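Local coordinates for protein chloromuconate cycloisomerase (PDB 4M0X) that is a manganese-binding member of the enolase superfamily, with its metal held in a barrel-type C-terminal domain, at residues V195-N198 with G199-E203; H207-L210 with P211-A214; A269-I272 with P273-G276. One frame throughout, in Å; residues are numbered along the deposited sequence.

Interaction 1 of 3, residues V195-N198 with G199-E203; sequences VDPN and GRWSE. With MN (manganese (II) ion), chain C.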
ATOM      1  N   VAL A 195     -28.432 -13.571   4.567  1.00 24.37           N
ATOM      2  CA  VAL A 195     -29.007 -13.490   3.198  1.00 23.00           C
ATOM      3  C   VAL A 195     -27.977 -13.875   2.121  1.00 23.18           C
ATOM      4  O   VAL A 195     -26.815 -13.425   2.158  1.00 22.86           O
ATOM      5  CB  VAL A 195     -29.619 -12.101   2.886  1.00 21.75           C
ATOM      6  CG1 VAL A 195     -30.716 -11.764   3.882  1.00 22.21           C
ATOM      7  CG2 VAL A 195     -28.562 -11.022   2.891  1.00 20.69           C
ATOM      8  N   ASP A 196     -28.406 -14.721   1.185  1.00 23.56           N
ATOM      9  CA  ASP A 196     -27.522 -15.264   0.143  1.00 23.44           C
ATOM     10  C   ASP A 196     -27.997 -15.029  -1.301  1.00 23.38           C
ATOM     11  O   ASP A 196     -28.738 -15.843  -1.852  1.00 23.03           O
ATOM     12  CB  ASP A 196     -27.312 -16.754   0.359  1.00 24.75           C
ATOM     13  CG  ASP A 196     -26.175 -17.287  -0.468  1.00 26.66           C
ATOM     14  OD1 ASP A 196     -25.611 -16.480  -1.225  1.00 26.63           O
ATOM     15  OD2 ASP A 196     -25.840 -18.488  -0.370  1.00 28.23           O
ATOM     16  N   PRO A 197     -27.583 -13.906  -1.908  1.00 23.10           N
ATOM     17  CA  PRO A 197     -27.875 -13.592  -3.295  1.00 22.70           C
ATOM     18  C   PRO A 197     -27.063 -14.425  -4.289  1.00 24.51           C
ATOM     19  O   PRO A 197     -27.202 -14.245  -5.486  1.00 25.38           O
ATOM     20  CB  PRO A 197     -27.436 -12.131  -3.419  1.00 22.58           C
ATOM     21  CG  PRO A 197     -27.354 -11.616  -2.029  1.00 24.16           C
ATOM     22  CD  PRO A 197     -26.937 -12.781  -1.213  1.00 23.15           C
ATOM     23  N   ASN A 198     -26.193 -15.305  -3.825  1.00 25.88           N
ATOM     24  CA  ASN A 198     -25.466 -16.161  -4.738  1.00 28.94           C
ATOM     25  C   ASN A 198     -24.606 -15.365  -5.695  1.00 31.03           C
ATOM     26  O   ASN A 198     -24.438 -15.732  -6.855  1.00 31.98           O
ATOM     27  CB  ASN A 198     -26.432 -17.075  -5.492  1.00 31.30           C
ATOM     28  CG  ASN A 198     -27.018 -18.162  -4.592  1.00 34.51           C
ATOM     29  OD1 ASN A 198     -26.303 -19.074  -4.192  1.00 38.50           O
ATOM     30  ND2 ASN A 198     -28.319 -18.068  -4.267  1.00 34.87           N
ATOM     31  N   GLY A 199     -24.072 -14.258  -5.191  1.00 32.15           N
ATOM     32  CA  GLY A 199     -23.159 -13.412  -5.943  1.00 33.47           C
ATOM     33  C   GLY A 199     -23.777 -12.709  -7.136  1.00 35.36           C
ATOM     34  O   GLY A 199     -23.064 -12.264  -8.023  1.00 37.78           O
ATOM     35  N   ARG A 200     -25.104 -12.595  -7.149  1.00 36.56           N
ATOM     36  CA  ARG A 200     -25.849 -12.087  -8.316  1.00 34.67           C
ATOM     37  C   ARG A 200     -26.148 -10.591  -8.204  1.00 31.44           C
ATOM     38  O   ARG A 200     -26.694 -10.001  -9.134  1.00 30.05           O
ATOM     39  CB  ARG A 200     -27.161 -12.863  -8.512  1.00 34.36           C
ATOM     40  CG  ARG A 200     -27.003 -14.346  -8.768  1.00 39.88           C
ATOM     41  CD  ARG A 200     -27.291 -14.720 -10.216  1.00 50.09           C
ATOM     42  NE  ARG A 200     -26.093 -15.155 -10.951  1.00 60.50           N
ATOM     43  CZ  ARG A 200     -25.995 -16.296 -11.637  1.00 61.63           C
ATOM     44  NH1 ARG A 200     -27.034 -17.125 -11.706  1.00 69.29           N
ATOM     45  NH2 ARG A 200     -24.868 -16.600 -12.271  1.00 56.88           N
ATOM     46  N   TRP A 201     -25.803  -9.984  -7.073  1.00 27.36           N
ATOM     47  CA  TRP A 201     -26.076  -8.579  -6.883  1.00 26.09           C
ATOM     48  C   TRP A 201     -24.934  -7.712  -7.370  1.00 25.38           C
ATOM     49  O   TRP A 201     -23.774  -8.099  -7.284  1.00 25.99           O
ATOM     50  CB  TRP A 201     -26.324  -8.326  -5.417  1.00 26.72           C
ATOM     51  CG  TRP A 201     -27.734  -8.551  -5.037  1.00 27.30           C
ATOM     52  CD1 TRP A 201     -28.703  -9.169  -5.784  1.00 26.69           C
ATOM     53  CD2 TRP A 201     -28.347  -8.190  -3.801  1.00 26.72           C
ATOM     54  NE1 TRP A 201     -29.880  -9.198  -5.085  1.00 25.62           N
ATOM     55  CE2 TRP A 201     -29.692  -8.603  -3.867  1.00 25.87           C
ATOM     56  CE3 TRP A 201     -27.893  -7.548  -2.640  1.00 26.02           C
ATOM     57  CZ2 TRP A 201     -30.595  -8.378  -2.822  1.00 25.66           C
ATOM     58  CZ3 TRP A 201     -28.796  -7.328  -1.603  1.00 25.20           C
ATOM     59  CH2 TRP A 201     -30.127  -7.741  -1.703  1.00 25.17           C
ATOM     60  N   SER A 202     -25.242  -6.530  -7.870  1.00 23.85           N
ATOM     61  CA  SER A 202     -24.165  -5.630  -8.243  1.00 24.47           C
ATOM     62  C   SER A 202     -23.644  -4.929  -7.014  1.00 27.15           C
ATOM     63  O   SER A 202     -24.357  -4.780  -5.978  1.00 28.25           O
ATOM     64  CB  SER A 202     -24.635  -4.589  -9.262  1.00 23.69           C
ATOM     65  OG  SER A 202     -25.484  -3.608  -8.675  1.00 22.84           O
ATOM     66  N   GLU A 203     -22.415  -4.451  -7.123  1.00 27.95           N
ATOM     67  CA  GLU A 203     -21.887  -3.601  -6.082  1.00 28.89           C
ATOM     68  C   GLU A 203     -22.866  -2.482  -5.661  1.00 28.88           C
ATOM     69  O   GLU A 203     -23.065  -2.277  -4.464  1.00 29.99           O
ATOM     70  CB  GLU A 203     -20.593  -3.006  -6.533  1.00 30.75           C
ATOM     71  CG  GLU A 203     -19.530  -3.176  -5.494  1.00 34.47           C
ATOM     72  CD  GLU A 203     -18.189  -2.686  -5.977  1.00 38.47           C
ATOM     73  OE1 GLU A 203     -17.819  -3.000  -7.158  1.00 43.00           O
ATOM     74  OE2 GLU A 203     -17.512  -2.006  -5.152  1.00 34.47           O
TER
HETATM   75 MN    MN C 401     -24.191 -19.769  -0.661  1.00 27.26          MN
HETATM   76  O   HOH W   1     -23.438 -18.022  -1.810  1.00 15.89           O
HETATM   77  O   HOH W   2     -24.500 -20.276  -3.083  1.00 30.04           O

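Interaction 2 of 3, residues H207-L210 with P211-A214; sequences HRWL and PILA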
ATOM      1  N   HIS A 207     -24.854  -2.316  -1.846  1.00 30.81           N
ATOM      2  CA  HIS A 207     -24.684  -1.209  -0.917  1.00 31.00           C
ATOM      3  C   HIS A 207     -26.014  -0.525  -0.636  1.00 31.28           C
ATOM      4  O   HIS A 207     -26.167   0.112   0.387  1.00 31.86           O
ATOM      5  CB  HIS A 207     -23.710  -0.165  -1.489  1.00 31.70           C
ATOM      6  CG  HIS A 207     -22.254  -0.531  -1.394  1.00 29.83           C
ATOM      7  ND1 HIS A 207     -21.456  -0.134  -0.345  1.00 28.34           N
ATOM      8  CD2 HIS A 207     -21.438  -1.194  -2.251  1.00 28.79           C
ATOM      9  CE1 HIS A 207     -20.223  -0.564  -0.543  1.00 26.54           C
ATOM     10  NE2 HIS A 207     -20.185  -1.208  -1.692  1.00 26.51           N
ATOM     11  N   ARG A 208     -26.954  -0.625  -1.569  1.00 32.83           N
ATOM     12  CA  ARG A 208     -28.289  -0.063  -1.400  1.00 33.42           C
ATOM     13  C   ARG A 208     -29.089  -0.886  -0.394  1.00 32.91           C
ATOM     14  O   ARG A 208     -29.696  -0.320   0.533  1.00 31.45           O
ATOM     15  CB  ARG A 208     -29.021   0.010  -2.760  1.00 38.25           C
ATOM     16  CG  ARG A 208     -30.560   0.103  -2.727  1.00 47.55           C
ATOM     17  CD  ARG A 208     -31.091   1.539  -2.683  1.00 53.66           C
ATOM     18  NE  ARG A 208     -32.411   1.703  -3.317  1.00 61.81           N
ATOM     19  CZ  ARG A 208     -32.636   1.685  -4.640  1.00 65.43           C
ATOM     20  NH1 ARG A 208     -31.644   1.482  -5.505  1.00 69.96           N
ATOM     21  NH2 ARG A 208     -33.861   1.863  -5.113  1.00 60.31           N
ATOM     22  N   TRP A 209     -29.089  -2.214  -0.564  1.00 29.67           N
ATOM     23  CA  TRP A 209     -30.079  -3.033   0.130  1.00 28.24           C
ATOM     24  C   TRP A 209     -29.597  -3.690   1.368  1.00 27.28           C
ATOM     25  O   TRP A 209     -30.339  -3.833   2.316  1.00 32.21           O
ATOM     26  CB  TRP A 209     -30.735  -4.042  -0.802  1.00 29.12           C
ATOM     27  CG  TRP A 209     -31.609  -3.387  -1.818  1.00 28.15           C
ATOM     28  CD1 TRP A 209     -31.367  -3.260  -3.152  1.00 28.67           C
ATOM     29  CD2 TRP A 209     -32.865  -2.752  -1.572  1.00 28.81           C
ATOM     30  NE1 TRP A 209     -32.416  -2.578  -3.762  1.00 29.23           N
ATOM     31  CE2 TRP A 209     -33.342  -2.258  -2.810  1.00 29.21           C
ATOM     32  CE3 TRP A 209     -33.638  -2.544  -0.420  1.00 29.18           C
ATOM     33  CZ2 TRP A 209     -34.553  -1.570  -2.924  1.00 30.55           C
ATOM     34  CZ3 TRP A 209     -34.852  -1.855  -0.543  1.00 29.44           C
ATOM     35  CH2 TRP A 209     -35.294  -1.383  -1.782  1.00 29.15           C
ATOM     36  N   LEU A 210     -28.339  -4.059   1.398  1.00 26.64           N
ATOM     37  CA  LEU A 210     -27.785  -4.674   2.593  1.00 24.57           C
ATOM     38  C   LEU A 210     -28.052  -3.859   3.851  1.00 22.98           C
ATOM     39  O   LEU A 210     -28.575  -4.420   4.782  1.00 24.27           O
ATOM     40  CB  LEU A 210     -26.291  -5.045   2.426  1.00 23.66           C
ATOM     41  CG  LEU A 210     -25.950  -6.496   2.068  1.00 23.93           C
ATOM     42  CD1 LEU A 210     -27.169  -7.279   1.612  1.00 24.09           C
ATOM     43  CD2 LEU A 210     -24.798  -6.667   1.072  1.00 23.10           C
ATOM     44  N   PRO A 211     -27.699  -2.557   3.891  1.00 22.62           N
ATOM     45  CA  PRO A 211     -27.889  -1.816   5.155  1.00 23.66           C
ATOM     46  C   PRO A 211     -29.372  -1.766   5.549  1.00 25.06           C
ATOM     47  O   PRO A 211     -29.700  -1.817   6.752  1.00 25.15           O
ATOM     48  CB  PRO A 211     -27.422  -0.404   4.822  1.00 22.28           C
ATOM     49  CG  PRO A 211     -26.515  -0.560   3.655  1.00 22.62           C
ATOM     50  CD  PRO A 211     -27.078  -1.709   2.862  1.00 23.11           C
ATOM     51  N   ILE A 212     -30.247  -1.728   4.550  1.00 23.12           N
ATOM     52  CA  ILE A 212     -31.659  -1.695   4.819  1.00 26.16           C
ATOM     53  C   ILE A 212     -32.078  -3.007   5.474  1.00 28.50           C
ATOM     54  O   ILE A 212     -32.845  -3.027   6.469  1.00 32.61           O
ATOM     55  CB  ILE A 212     -32.487  -1.335   3.554  1.00 26.58           C
ATOM     56  CG1 ILE A 212     -32.446   0.180   3.316  1.00 25.07           C
ATOM     57  CG2 ILE A 212     -33.942  -1.759   3.685  1.00 25.50           C
ATOM     58  CD1 ILE A 212     -32.669   0.547   1.868  1.00 25.49           C
ATOM     59  N   LEU A 213     -31.542  -4.098   4.949  1.00 27.15           N
ATOM     60  CA  LEU A 213     -31.797  -5.399   5.514  1.00 26.91           C
ATOM     61  C   LEU A 213     -31.089  -5.604   6.869  1.00 28.24           C
ATOM     62  O   LEU A 213     -31.583  -6.316   7.737  1.00 29.05           O
ATOM     63  CB  LEU A 213     -31.399  -6.473   4.511  1.00 26.56           C
ATOM     64  CG  LEU A 213     -32.192  -6.630   3.208  1.00 25.07           C
ATOM     65  CD1 LEU A 213     -31.400  -7.363   2.112  1.00 23.49           C
ATOM     66  CD2 LEU A 213     -33.456  -7.393   3.525  1.00 26.08           C
ATOM     67  N   ALA A 214     -29.939  -4.985   7.069  1.00 30.84           N
ATOM     68  CA  ALA A 214     -29.249  -5.131   8.356  1.00 34.10           C
ATOM     69  C   ALA A 214     -30.064  -4.414   9.421  1.00 37.12           C
ATOM     70  O   ALA A 214     -30.216  -4.908  10.540  1.00 38.83           O
ATOM     71  CB  ALA A 214     -27.827  -4.595   8.294  1.00 31.01           C
TER

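Interaction 3 of 3, residues A269-I272 with P273-G276; sequences AIKI and PKSG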
ATOM      1  N   ALA A 269     -17.774 -19.871   4.285  1.00 28.51           N
ATOM      2  CA  ALA A 269     -18.741 -20.952   4.284  1.00 25.54           C
ATOM      3  C   ALA A 269     -17.940 -22.197   3.924  1.00 24.27           C
ATOM      4  O   ALA A 269     -17.381 -22.280   2.840  1.00 22.71           O
ATOM      5  CB  ALA A 269     -19.818 -20.681   3.259  1.00 26.37           C
ATOM      6  N   ILE A 270     -17.850 -23.148   4.846  1.00 23.23           N
ATOM      7  CA  ILE A 270     -17.090 -24.360   4.592  1.00 22.12           C
ATOM      8  C   ILE A 270     -18.000 -25.475   4.057  1.00 22.59           C
ATOM      9  O   ILE A 270     -19.104 -25.679   4.570  1.00 23.22           O
ATOM     10  CB  ILE A 270     -16.358 -24.811   5.864  1.00 21.70           C
ATOM     11  CG1 ILE A 270     -15.527 -23.656   6.440  1.00 21.11           C
ATOM     12  CG2 ILE A 270     -15.521 -26.058   5.588  1.00 21.60           C
ATOM     13  CD1 ILE A 270     -14.293 -23.287   5.640  1.00 21.00           C
ATOM     14  N   LYS A 271     -17.542 -26.182   3.018  1.00 22.48           N
ATOM     15  CA  LYS A 271     -18.353 -27.185   2.309  1.00 22.48           C
ATOM     16  C   LYS A 271     -17.391 -28.103   1.621  1.00 22.13           C
ATOM     17  O   LYS A 271     -16.484 -27.608   0.975  1.00 22.14           O
ATOM     18  CB  LYS A 271     -19.179 -26.551   1.196  1.00 22.28           C
ATOM     19  CG  LYS A 271     -20.407 -25.756   1.578  1.00 21.26           C
ATOM     20  CD  LYS A 271     -21.327 -25.625   0.362  1.00 21.27           C
ATOM     21  CE  LYS A 271     -21.150 -24.311  -0.381  1.00 20.85           C
ATOM     22  NZ  LYS A 271     -22.289 -23.380  -0.143  1.00 20.58           N
ATOM     23  N   ILE A 272     -17.602 -29.417   1.719  1.00 22.08           N
ATOM     24  CA  ILE A 272     -16.693 -30.379   1.115  1.00 24.07           C
ATOM     25  C   ILE A 272     -16.657 -30.397  -0.431  1.00 24.47           C
ATOM     26  O   ILE A 272     -15.589 -30.195  -1.011  1.00 24.26           O
ATOM     27  CB  ILE A 272     -16.867 -31.790   1.704  1.00 25.59           C
ATOM     28  CG1 ILE A 272     -16.398 -31.792   3.145  1.00 25.15           C
ATOM     29  CG2 ILE A 272     -16.033 -32.812   0.938  1.00 25.49           C
ATOM     30  CD1 ILE A 272     -16.489 -33.139   3.812  1.00 25.13           C
ATOM     31  N   PRO A 273     -17.812 -30.609  -1.100  1.00 24.77           N
ATOM     32  CA  PRO A 273     -17.832 -30.745  -2.565  1.00 24.38           C
ATOM     33  C   PRO A 273     -17.050 -29.640  -3.275  1.00 24.34           C
ATOM     34  O   PRO A 273     -16.179 -29.893  -4.094  1.00 24.78           O
ATOM     35  CB  PRO A 273     -19.319 -30.599  -2.905  1.00 23.33           C
ATOM     36  CG  PRO A 273     -20.034 -30.974  -1.671  1.00 23.80           C
ATOM     37  CD  PRO A 273     -19.176 -30.439  -0.570  1.00 25.07           C
ATOM     38  N   LYS A 274     -17.372 -28.411  -2.932  1.00 24.81           N
ATOM     39  CA  LYS A 274     -16.795 -27.248  -3.558  1.00 25.74           C
ATOM     40  C   LYS A 274     -15.261 -27.088  -3.366  1.00 27.50           C
ATOM     41  O   LYS A 274     -14.619 -26.382  -4.149  1.00 28.54           O
ATOM     42  CB  LYS A 274     -17.631 -26.033  -3.137  1.00 24.97           C
ATOM     43  CG  LYS A 274     -16.917 -24.811  -2.638  1.00 25.79           C
ATOM     44  CD  LYS A 274     -17.277 -24.492  -1.199  1.00 25.59           C
ATOM     45  CE  LYS A 274     -17.215 -22.980  -1.031  1.00 24.88           C
ATOM     46  NZ  LYS A 274     -17.223 -22.467   0.359  1.00 22.46           N
ATOM     47  N   SER A 275     -14.693 -27.765  -2.362  1.00 27.38           N
ATOM     48  CA  SER A 275     -13.253 -27.687  -2.041  1.00 26.56           C
ATOM     49  C   SER A 275     -12.543 -28.885  -2.579  1.00 26.76           C
ATOM     50  O   SER A 275     -11.327 -29.010  -2.405  1.00 26.21           O
ATOM     51  CB  SER A 275     -12.984 -27.717  -0.538  1.00 25.41           C
ATOM     52  OG  SER A 275     -13.896 -26.919   0.176  1.00 30.56           O
ATOM     53  N   GLY A 276     -13.311 -29.789  -3.182  1.00 26.86           N
ATOM     54  CA  GLY A 276     -12.778 -31.060  -3.675  1.00 27.30           C
ATOM     55  C   GLY A 276     -12.365 -32.058  -2.606  1.00 27.02           C
ATOM     56  O   GLY A 276     -11.442 -32.850  -2.823  1.00 26.89           O
TER

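Interaction 1 of 3, residues V195-N198 with G199-E203
The indole of Trp201 carries the ring of Pro197 on one face. CB of Pro197 stands 3.9 Å from the centroid of the five-membered ring of Trp201, only 7° off the ring normal, which makes a CH-pi contact. CG of Pro197 lies over the middle of the same face, 4.0 Å from CD2 of Trp201. Beyond Pro197, the indole also packs against Ala173 and Ser177 of helix 173-183 and against Leu210 and Leu213 of helix 203-215.

The backbone between the two rings folds into a type I' beta turn from Pro197 to Arg200. Arg200 N donates to Pro197 O at 3.1 Å. Asn198 and Gly199 hold the two central positions, both with positive phi. The Arg200 chain leaves the turn with its CG 3.3 Å from Pro197 O.

A second flat group is the carboxylate of Asp196. With CG anti to the backbone N (chi1 -166°), it reaches the manganese ion, and OD2 of Asp196 binds the metal at 2.1 Å. OD1 of Asp196 accepts from Asn198 N at 2.9 Å, from above the carboxylate plane, which closes an Asx turn. A metal-bound water also donates to OD1. The carboxylate is therefore held through both oxygens. Glu222 and Asp247 complete the protein ligands of the manganese. This is the arrangement of the enolase superfamily, in which acidic residues at the C-terminal ends of successive barrel strands bind the metal.

Interaction 2 of 3, residues H207-L210 with P211-A214
Trp209 and Ile212 lie side by side on helix 203-215, the helix of a beta-alpha-beta unit between strands 192-196 and 220-222. The helix is kinked at Pro211, whose ring nitrogen has no hydrogen to give to the turn before. CD of Pro211 instead sits 3.2 Å from His207 O, where an N-H would otherwise point. The i to i+4 bonding is seen again from Leu213 on. Leu213 N donates to Trp209 O at 2.9 Å, and Ala214 N to Leu210 O at 2.7 Å.

The side chains follow the helix surface. The Trp209 indole points the same way as Ile212, and CD1 of Ile212 comes 4.0 Å from CE3 of Trp209. Trp209 CG is anti to the carbonyl carbon (chi1 -69°), which places the ring alongside the isoleucine. CG of Arg208 lies over one face of this indole, toward its rim. The ring also packs on Ala173, Asp174 and Ser177 of helix 173-183. Toward the barrel, Leu210 and Leu213 are buried. Leu210 also touches Leu236 of helix 230-239, while Leu213 also meets Val218 in the loop that follows. Their methyls make a loose contact, with CD1 of Leu210 4.3 Å from CD1 of Leu213.

Interaction 3 of 3, residues A269-I272 with P273-G276
Ser275 reaches back across the turn to Lys271. Its OG donates to Lys271 O at 2.8 Å, nearly in line with the carbonyl. OG is anti to the carbonyl carbon of its own residue (chi1 -42°), and this aims the hydroxyl at the carbonyl just past the strand. The next carbonyl is used as well: Ser275 N donates to Ile272 O at 2.9 Å. These two bonds fold the chain from strand 267-270 into the short, weakly bonded helix 272-275. Gly276 then leaves the helix with positive phi in a Schellman motif, and its N bonds to Pro273 O.

The two lysine side chains cross at about a right angle. CD of Lys274 lies 3.7 Å from CB of Lys271, so their aliphatic parts pack together. The bent Lys274 chain runs back toward the strand and brings its NZ to 2.5 Å from Ala269 O. The two NZ atoms of Lys271 and Lys274 stay 5.2 Å apart. The Lys271 NZ forms a salt bridge with Asp247, a manganese ligand, and a hydrogen bond to Ala299 O. The turn follows a barrel strand and sets Lys271 beside the metal site, its side chain about 4 Å from the manganese.

Farther out, Ile272 packs on Met306, Ser310 and Leu313 of helix 304-316. Ser275 rests on Ala281 and Ile284 of helix 278-291, and strand 267-270 runs between strands 244-246 and 294-297.

In the fold
Following the chain from the N terminus, the three contacts come in series, and none nests within or crosses another. Interaction 1 closes the turn after strand 192-196 and leads into helix 203-215. Interaction 2 lies on that helix. The two touch where the indole of interaction 1 packs on the helix of interaction 2, which ties the loop to the helix that follows it. Interaction 3 comes later, at the end of strand 267-270, and closes the turn into helix 272-275. Its nearest atoms are about 6 Å from interaction 1. Both reach the same sheet; interaction 1 supplies a manganese ligand and interaction 3 places Lys271 close to the metal, whereas interaction 2 lies on the outer layer of helices.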